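Local coordinates for 182aa long hypothetical protein (Pyrococcus horikoshii, PDB 2GAN) that is of unknown function but, as a GNAT-family protein, probably transfers an acetyl group from acetyl-coenzyme A to an amine acceptor, at residues A[16-21]-A[56-61]; A[87-92]-A[106-111]. All coordinates share one frame; numbering follows the deposited sequence.

Contact 1: A[16-21]-A[56-61]. With SO4 (sulfate ion), chain D.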
loop_
_atom_site.group_PDB
_atom_site.type_symbol
_atom_site.label_atom_id
_atom_site.label_comp_id
_atom_site.label_asym_id
_atom_site.label_seq_id
_atom_site.Cartn_x
_atom_site.Cartn_y
_atom_site.Cartn_z
ATOM N N GLU A 16 -10.228 -2.051 24.231
ATOM C CA GLU A 16 -9.313 -0.981 23.848
ATOM C C GLU A 16 -8.702 -1.274 22.479
ATOM O O GLU A 16 -8.556 -0.375 21.659
ATOM C CB GLU A 16 -8.203 -0.804 24.895
ATOM C CG GLU A 16 -7.278 0.361 24.541
ATOM C CD GLU A 16 -6.403 0.826 25.692
ATOM O OE1 GLU A 16 -6.324 0.127 26.728
ATOM O OE2 GLU A 16 -5.777 1.893 25.546
ATOM N N LEU A 17 -8.353 -2.535 22.237
ATOM C CA LEU A 17 -7.773 -2.941 20.960
ATOM C C LEU A 17 -8.799 -2.831 19.824
ATOM O O LEU A 17 -8.490 -2.343 18.733
ATOM C CB LEU A 17 -7.240 -4.377 21.042
ATOM C CG LEU A 17 -5.945 -4.597 21.837
ATOM C CD1 LEU A 17 -5.675 -6.088 22.013
ATOM C CD2 LEU A 17 -4.777 -3.933 21.102
ATOM N N LEU A 18 -10.021 -3.277 20.088
ATOM C CA LEU A 18 -11.080 -3.213 19.087
ATOM C C LEU A 18 -11.217 -1.800 18.515
ATOM O O LEU A 18 -11.272 -1.610 17.296
ATOM C CB LEU A 18 -12.412 -3.639 19.709
ATOM C CG LEU A 18 -13.588 -3.850 18.752
ATOM C CD1 LEU A 18 -13.258 -4.969 17.781
ATOM C CD2 LEU A 18 -14.830 -4.205 19.550
ATOM N N GLU A 19 -11.265 -0.811 19.408
ATOM C CA GLU A 19 -11.415 0.590 19.021
ATOM C C GLU A 19 -10.177 1.112 18.285
ATOM O O GLU A 19 -10.281 1.946 17.381
ATOM C CB GLU A 19 -11.720 1.436 20.271
ATOM C CG GLU A 19 -11.985 2.925 20.014
ATOM C CD GLU A 19 -12.788 3.578 21.136
ATOM O OE1 GLU A 19 -12.695 3.108 22.292
ATOM O OE2 GLU A 19 -13.505 4.569 20.864
ATOM N N LEU A 20 -9.004 0.624 18.674
ATOM C CA LEU A 20 -7.772 1.033 18.002
ATOM C C LEU A 20 -7.821 0.480 16.568
ATOM O O LEU A 20 -7.512 1.188 15.604
ATOM C CB LEU A 20 -6.544 0.482 18.746
ATOM C CG LEU A 20 -5.184 0.534 18.024
ATOM C CD1 LEU A 20 -4.908 1.945 17.529
ATOM C CD2 LEU A 20 -4.072 0.076 18.963
HETATM N N MSE A 21 -8.236 -0.774 16.422
HETATM C CA MSE A 21 -8.307 -1.374 15.098
HETATM C C MSE A 21 -9.342 -0.695 14.203
HETATM O O MSE A 21 -9.177 -0.649 12.981
HETATM C CB MSE A 21 -8.589 -2.880 15.204
HETATM C CG MSE A 21 -7.457 -3.659 15.876
HETATM SE SE MSE A 21 -5.739 -3.384 14.979
HETATM C CE MSE A 21 -5.724 -4.979 13.909
ATOM N N PRO A 56 -15.248 -11.136 16.712
ATOM C CA PRO A 56 -15.058 -12.582 16.889
ATOM C C PRO A 56 -13.621 -13.031 16.562
ATOM O O PRO A 56 -13.044 -13.855 17.268
ATOM C CB PRO A 56 -16.096 -13.184 15.937
ATOM C CG PRO A 56 -17.172 -12.122 15.909
ATOM C CD PRO A 56 -16.357 -10.869 15.780
ATOM N N PHE A 57 -13.051 -12.469 15.498
ATOM C CA PHE A 57 -11.688 -12.785 15.075
ATOM C C PHE A 57 -10.686 -12.399 16.173
ATOM O O PHE A 57 -9.842 -13.197 16.561
ATOM C CB PHE A 57 -11.376 -12.031 13.770
ATOM C CG PHE A 57 -10.033 -12.364 13.165
ATOM C CD1 PHE A 57 -9.702 -13.679 12.833
ATOM C CD2 PHE A 57 -9.101 -11.353 12.911
ATOM C CE1 PHE A 57 -8.462 -13.985 12.259
ATOM C CE2 PHE A 57 -7.861 -11.648 12.338
ATOM C CZ PHE A 57 -7.541 -12.968 12.012
ATOM N N LEU A 58 -10.797 -11.174 16.673
ATOM C CA LEU A 58 -9.910 -10.676 17.719
ATOM C C LEU A 58 -10.039 -11.504 18.998
ATOM O O LEU A 58 -9.038 -11.880 19.616
ATOM C CB LEU A 58 -10.231 -9.202 18.023
ATOM C CG LEU A 58 -9.468 -8.441 19.117
ATOM C CD1 LEU A 58 -7.976 -8.360 18.795
ATOM C CD2 LEU A 58 -10.052 -7.047 19.247
ATOM N N LYS A 59 -11.275 -11.789 19.395
ATOM C CA LYS A 59 -11.501 -12.563 20.612
ATOM C C LYS A 59 -10.706 -13.863 20.535
ATOM O O LYS A 59 -9.993 -14.221 21.474
ATOM C CB LYS A 59 -12.993 -12.868 20.790
ATOM C CG LYS A 59 -13.342 -13.446 22.152
ATOM C CD LYS A 59 -14.849 -13.549 22.351
ATOM C CE LYS A 59 -15.183 -14.069 23.747
ATOM N NZ LYS A 59 -16.659 -14.150 23.984
ATOM N N PHE A 60 -10.823 -14.560 19.407
ATOM C CA PHE A 60 -10.104 -15.807 19.214
ATOM C C PHE A 60 -8.588 -15.654 19.268
ATOM O O PHE A 60 -7.912 -16.417 19.951
ATOM C CB PHE A 60 -10.500 -16.461 17.886
ATOM C CG PHE A 60 -9.535 -17.528 17.424
ATOM C CD1 PHE A 60 -8.567 -17.241 16.459
ATOM C CD2 PHE A 60 -9.580 -18.811 17.971
ATOM C CE1 PHE A 60 -7.658 -18.210 16.047
ATOM C CE2 PHE A 60 -8.676 -19.794 17.570
ATOM C CZ PHE A 60 -7.712 -19.493 16.606
ATOM N N ARG A 61 -8.051 -14.675 18.546
ATOM C CA ARG A 61 -6.603 -14.486 18.518
ATOM C C ARG A 61 -6.019 -14.164 19.883
ATOM O O ARG A 61 -4.963 -14.672 20.251
ATOM C CB ARG A 61 -6.238 -13.364 17.555
ATOM C CG ARG A 61 -6.703 -13.587 16.145
ATOM C CD ARG A 61 -6.213 -12.450 15.288
ATOM N NE ARG A 61 -5.123 -12.851 14.407
ATOM C CZ ARG A 61 -4.370 -11.987 13.732
ATOM N NH1 ARG A 61 -4.592 -10.689 13.850
ATOM N NH2 ARG A 61 -3.413 -12.421 12.928
HETATM S S SO4 D . -2.506 -9.470 11.096
HETATM O O1 SO4 D . -2.415 -7.996 11.074
HETATM O O2 SO4 D . -1.446 -10.059 10.246
HETATM O O3 SO4 D . -3.829 -9.865 10.580
HETATM O O4 SO4 D . -2.334 -9.953 12.474
#
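Leu58 reaches across from helix 47-65 to lay its CD2 methyl against helix 14-27, where CD2 lies 3.9 Å from Leu18 N. The CG of Leu58 is anti to its backbone N (chi1 178°), which carries CD2 out over the backbone of Leu18; the leucine chains cross obliquely, Leu18 CD1 standing 4.1 Å from Leu58 CD2. The preceding residue, Leu17, adds its CB, 4.3 Å from Leu58 CD2. The backbones are 7.7 Å apart between Leu18 CA and Leu58 CA, and branched, purely apolar leucines suit a buried seam of this width. A turn further along, Arg61 works differently. Its CB and CG carry the chain off the helix beside the backbone N; CD then lies 3.4 Å above the plane of the Phe57 ring, toward its rim, so the aromatic ring one turn back supports the aliphatic part. A bend at chi3 (107°) turns the guanidinium, whose NE makes a weak, long ion pair with Glu65, while Phe57 CZ lies over one face of the group. At the tip both NH1 and NH2 donate to one sulfate oxygen, each 2.7 Å from O4, with N-H...O angles near 140° because the single acceptor must serve two donors; the sulfur lies in the guanidinium plane. With an alanine here the sulfate oxygen would lose both guanidinium donors, and the Phe57 ring would probably be freer to turn without the aliphatic chain across it. The leucine seam joins two helices that also pack on Phe111 of strand 106-114, consistent with the GNAT fold, in which the N-terminal helices flank the central sheet beside the substrate cleft.

Contact 2: A[87-92]-A[106-111]. With SO4 (sulfate ion), chain D.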
loop_
_atom_site.group_PDB
_atom_site.type_symbol
_atom_site.label_atom_id
_atom_site.label_comp_id
_atom_site.label_asym_id
_atom_site.label_seq_id
_atom_site.Cartn_x
_atom_site.Cartn_y
_atom_site.Cartn_z
ATOM N N LYS A 87 4.431 -21.066 19.732
ATOM C CA LYS A 87 4.163 -22.332 20.424
ATOM C C LYS A 87 3.452 -23.352 19.540
ATOM O O LYS A 87 2.240 -23.273 19.332
ATOM C CB LYS A 87 3.310 -22.120 21.671
ATOM C CG LYS A 87 3.936 -21.254 22.734
ATOM C CD LYS A 87 3.040 -21.188 23.960
ATOM C CE LYS A 87 3.446 -20.046 24.877
ATOM N NZ LYS A 87 4.871 -20.111 25.282
ATOM N N ARG A 88 4.220 -24.319 19.047
ATOM C CA ARG A 88 3.714 -25.381 18.186
ATOM C C ARG A 88 2.904 -24.854 17.001
ATOM O O ARG A 88 1.692 -25.057 16.919
ATOM C CB ARG A 88 2.876 -26.371 19.008
ATOM C CG ARG A 88 3.559 -27.735 19.250
ATOM C CD ARG A 88 4.519 -27.738 20.445
ATOM N NE ARG A 88 5.586 -26.746 20.330
ATOM C CZ ARG A 88 6.521 -26.760 19.388
ATOM N NH1 ARG A 88 6.527 -27.722 18.472
ATOM N NH2 ARG A 88 7.440 -25.802 19.352
ATOM N N ILE A 89 3.586 -24.190 16.074
ATOM C CA ILE A 89 2.917 -23.652 14.902
ATOM C C ILE A 89 2.144 -24.731 14.147
ATOM O O ILE A 89 1.045 -24.480 13.649
ATOM C CB ILE A 89 3.917 -22.992 13.918
ATOM C CG1 ILE A 89 4.510 -21.724 14.535
ATOM C CG2 ILE A 89 3.209 -22.625 12.625
ATOM C CD1 ILE A 89 5.367 -21.977 15.741
ATOM N N LYS A 90 2.716 -25.930 14.072
ATOM C CA LYS A 90 2.088 -27.044 13.363
ATOM C C LYS A 90 0.642 -27.299 13.787
ATOM O O LYS A 90 -0.125 -27.890 13.031
ATOM C CB LYS A 90 2.906 -28.331 13.557
ATOM C CG LYS A 90 2.407 -29.516 12.724
ATOM C CD LYS A 90 3.145 -30.825 13.026
ATOM C CE LYS A 90 4.604 -30.791 12.574
ATOM N NZ LYS A 90 5.267 -32.134 12.715
ATOM N N GLU A 91 0.274 -26.852 14.988
ATOM C CA GLU A 91 -1.081 -27.051 15.490
ATOM C C GLU A 91 -1.840 -25.747 15.733
ATOM O O GLU A 91 -2.873 -25.744 16.399
ATOM C CB GLU A 91 -1.062 -27.870 16.790
ATOM C CG GLU A 91 -0.443 -29.264 16.665
ATOM C CD GLU A 91 1.067 -29.250 16.836
ATOM O OE1 GLU A 91 1.702 -30.321 16.690
ATOM O OE2 GLU A 91 1.617 -28.163 17.123
ATOM N N LYS A 92 -1.345 -24.639 15.195
ATOM C CA LYS A 92 -2.011 -23.356 15.387
ATOM C C LYS A 92 -3.160 -23.133 14.414
ATOM O O LYS A 92 -4.052 -22.342 14.682
ATOM C CB LYS A 92 -1.007 -22.212 15.248
ATOM C CG LYS A 92 -0.115 -22.020 16.455
ATOM C CD LYS A 92 -0.879 -21.408 17.627
ATOM C CE LYS A 92 0.073 -21.064 18.751
ATOM N NZ LYS A 92 -0.612 -20.415 19.878
ATOM N N VAL A 106 10.503 -21.765 13.561
ATOM C CA VAL A 106 9.616 -20.734 13.022
ATOM C C VAL A 106 8.985 -19.843 14.093
ATOM O O VAL A 106 8.452 -20.320 15.095
ATOM C CB VAL A 106 8.480 -21.350 12.148
ATOM C CG1 VAL A 106 7.517 -20.267 11.702
ATOM C CG2 VAL A 106 9.075 -22.027 10.919
ATOM N N GLY A 107 9.060 -18.536 13.862
ATOM C CA GLY A 107 8.480 -17.562 14.767
ATOM C C GLY A 107 7.634 -16.597 13.952
ATOM O O GLY A 107 8.110 -16.025 12.970
ATOM N N LEU A 108 6.381 -16.413 14.360
ATOM C CA LEU A 108 5.455 -15.534 13.650
ATOM C C LEU A 108 5.210 -14.187 14.324
ATOM O O LEU A 108 4.981 -14.114 15.528
ATOM C CB LEU A 108 4.107 -16.242 13.480
ATOM C CG LEU A 108 3.867 -17.236 12.347
ATOM C CD1 LEU A 108 5.136 -17.930 11.942
ATOM C CD2 LEU A 108 2.805 -18.225 12.779
ATOM N N ILE A 109 5.266 -13.122 13.531
ATOM C CA ILE A 109 4.993 -11.780 14.018
ATOM C C ILE A 109 3.735 -11.331 13.295
ATOM O O ILE A 109 3.606 -11.537 12.092
ATOM C CB ILE A 109 6.139 -10.801 13.680
ATOM C CG1 ILE A 109 7.326 -11.058 14.622
ATOM C CG2 ILE A 109 5.639 -9.349 13.772
ATOM C CD1 ILE A 109 8.577 -10.257 14.300
ATOM N N GLU A 110 2.801 -10.741 14.027
ATOM C CA GLU A 110 1.563 -10.263 13.430
ATOM C C GLU A 110 0.917 -9.252 14.362
ATOM O O GLU A 110 1.494 -8.893 15.398
ATOM C CB GLU A 110 0.612 -11.443 13.143
ATOM C CG GLU A 110 0.243 -12.320 14.334
ATOM C CD GLU A 110 -0.401 -13.660 13.922
ATOM O OE1 GLU A 110 -1.067 -14.286 14.768
ATOM O OE2 GLU A 110 -0.236 -14.098 12.763
ATOM N N PHE A 111 -0.262 -8.762 13.987
ATOM C CA PHE A 111 -0.968 -7.796 14.824
ATOM C C PHE A 111 -0.041 -6.615 15.120
ATOM O O PHE A 111 -0.006 -6.104 16.241
ATOM C CB PHE A 111 -1.384 -8.486 16.125
ATOM C CG PHE A 111 -2.543 -7.842 16.813
ATOM C CD1 PHE A 111 -2.386 -7.257 18.062
ATOM C CD2 PHE A 111 -3.813 -7.890 16.250
ATOM C CE1 PHE A 111 -3.480 -6.736 18.748
ATOM C CE2 PHE A 111 -4.913 -7.374 16.923
ATOM C CZ PHE A 111 -4.751 -6.800 18.173
HETATM S S SO4 D . -2.506 -9.470 11.096
HETATM O O1 SO4 D . -2.415 -7.996 11.074
HETATM O O2 SO4 D . -1.446 -10.059 10.246
HETATM O O3 SO4 D . -3.829 -9.865 10.580
HETATM O O4 SO4 D . -2.334 -9.953 12.474
#
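The carbonyl oxygen of the Val106-Gly107 peptide is met by the terminal methyl of Ile89: CD1 lies beyond the oxygen, 3.6 Å from Val106 O and tilted well out of the peptide plane. The other flat groups belong to the far end of the strand, where the Phe111 ring meets Phe66 with the planes at about 55° and is also packed by Tyr54 and Ala83. Ile89 has CG1 anti to its carbonyl carbon (chi1 -68°), and CG1 is shared by two neighbours, Val106 CG1 at 4.4 Å and Leu108 CD2 at 4.3 Å. An isoleucine suits this place because its CG1-CD1 arm is long enough to touch Val106 and Leu108 together and is wholly apolar. A short 3-10 segment, closed by Lys92 N to Ile89 O at 2.9 Å, presents that side chain from the loop after strand 78-85. Strand 106-114 is the fourth of the GNAT sheet: Leu108 and Glu110 pair with strand 78-85 by backbone bonds, while Gly107 and Ile109 bond to strand 141-146. Ile109 is turned to the other side of the sheet, against Ala131, Val132 and Leu135 of helix 123-137. At Phe111 the backbone leaves extended geometry for a left-handed conformation, consistent with the beta bulge of this strand in GNAT enzymes. Its amide donates to sulfate O4 over 2.8 Å through a bent bond (139°), and Glu110 CB passes the same oxygen at 3.4 Å.

Contacts 1 and 2 follow one another along the chain, their centres 18 Å apart, yet they meet at the end of strand 106-114. The Phe111 ring reaches into contact 1, with Leu58 CD1 3.6 Å from Phe111 CZ and Leu17 CD2 3.9 Å from Phe111 CE1, so the helix pair of contact 1 and the strand of contact 2 share one apolar layer. Arg61 NH2 makes only a weak, long ion pair with Glu110 OE1, at 3.5 Å. One sulfate oxygen collects donors from both segments, 56-61 and 106-111. The sulfate probably comes from the crystallisation liquor; its place beside the irregular strand is consistent with the GNAT substrate cleft.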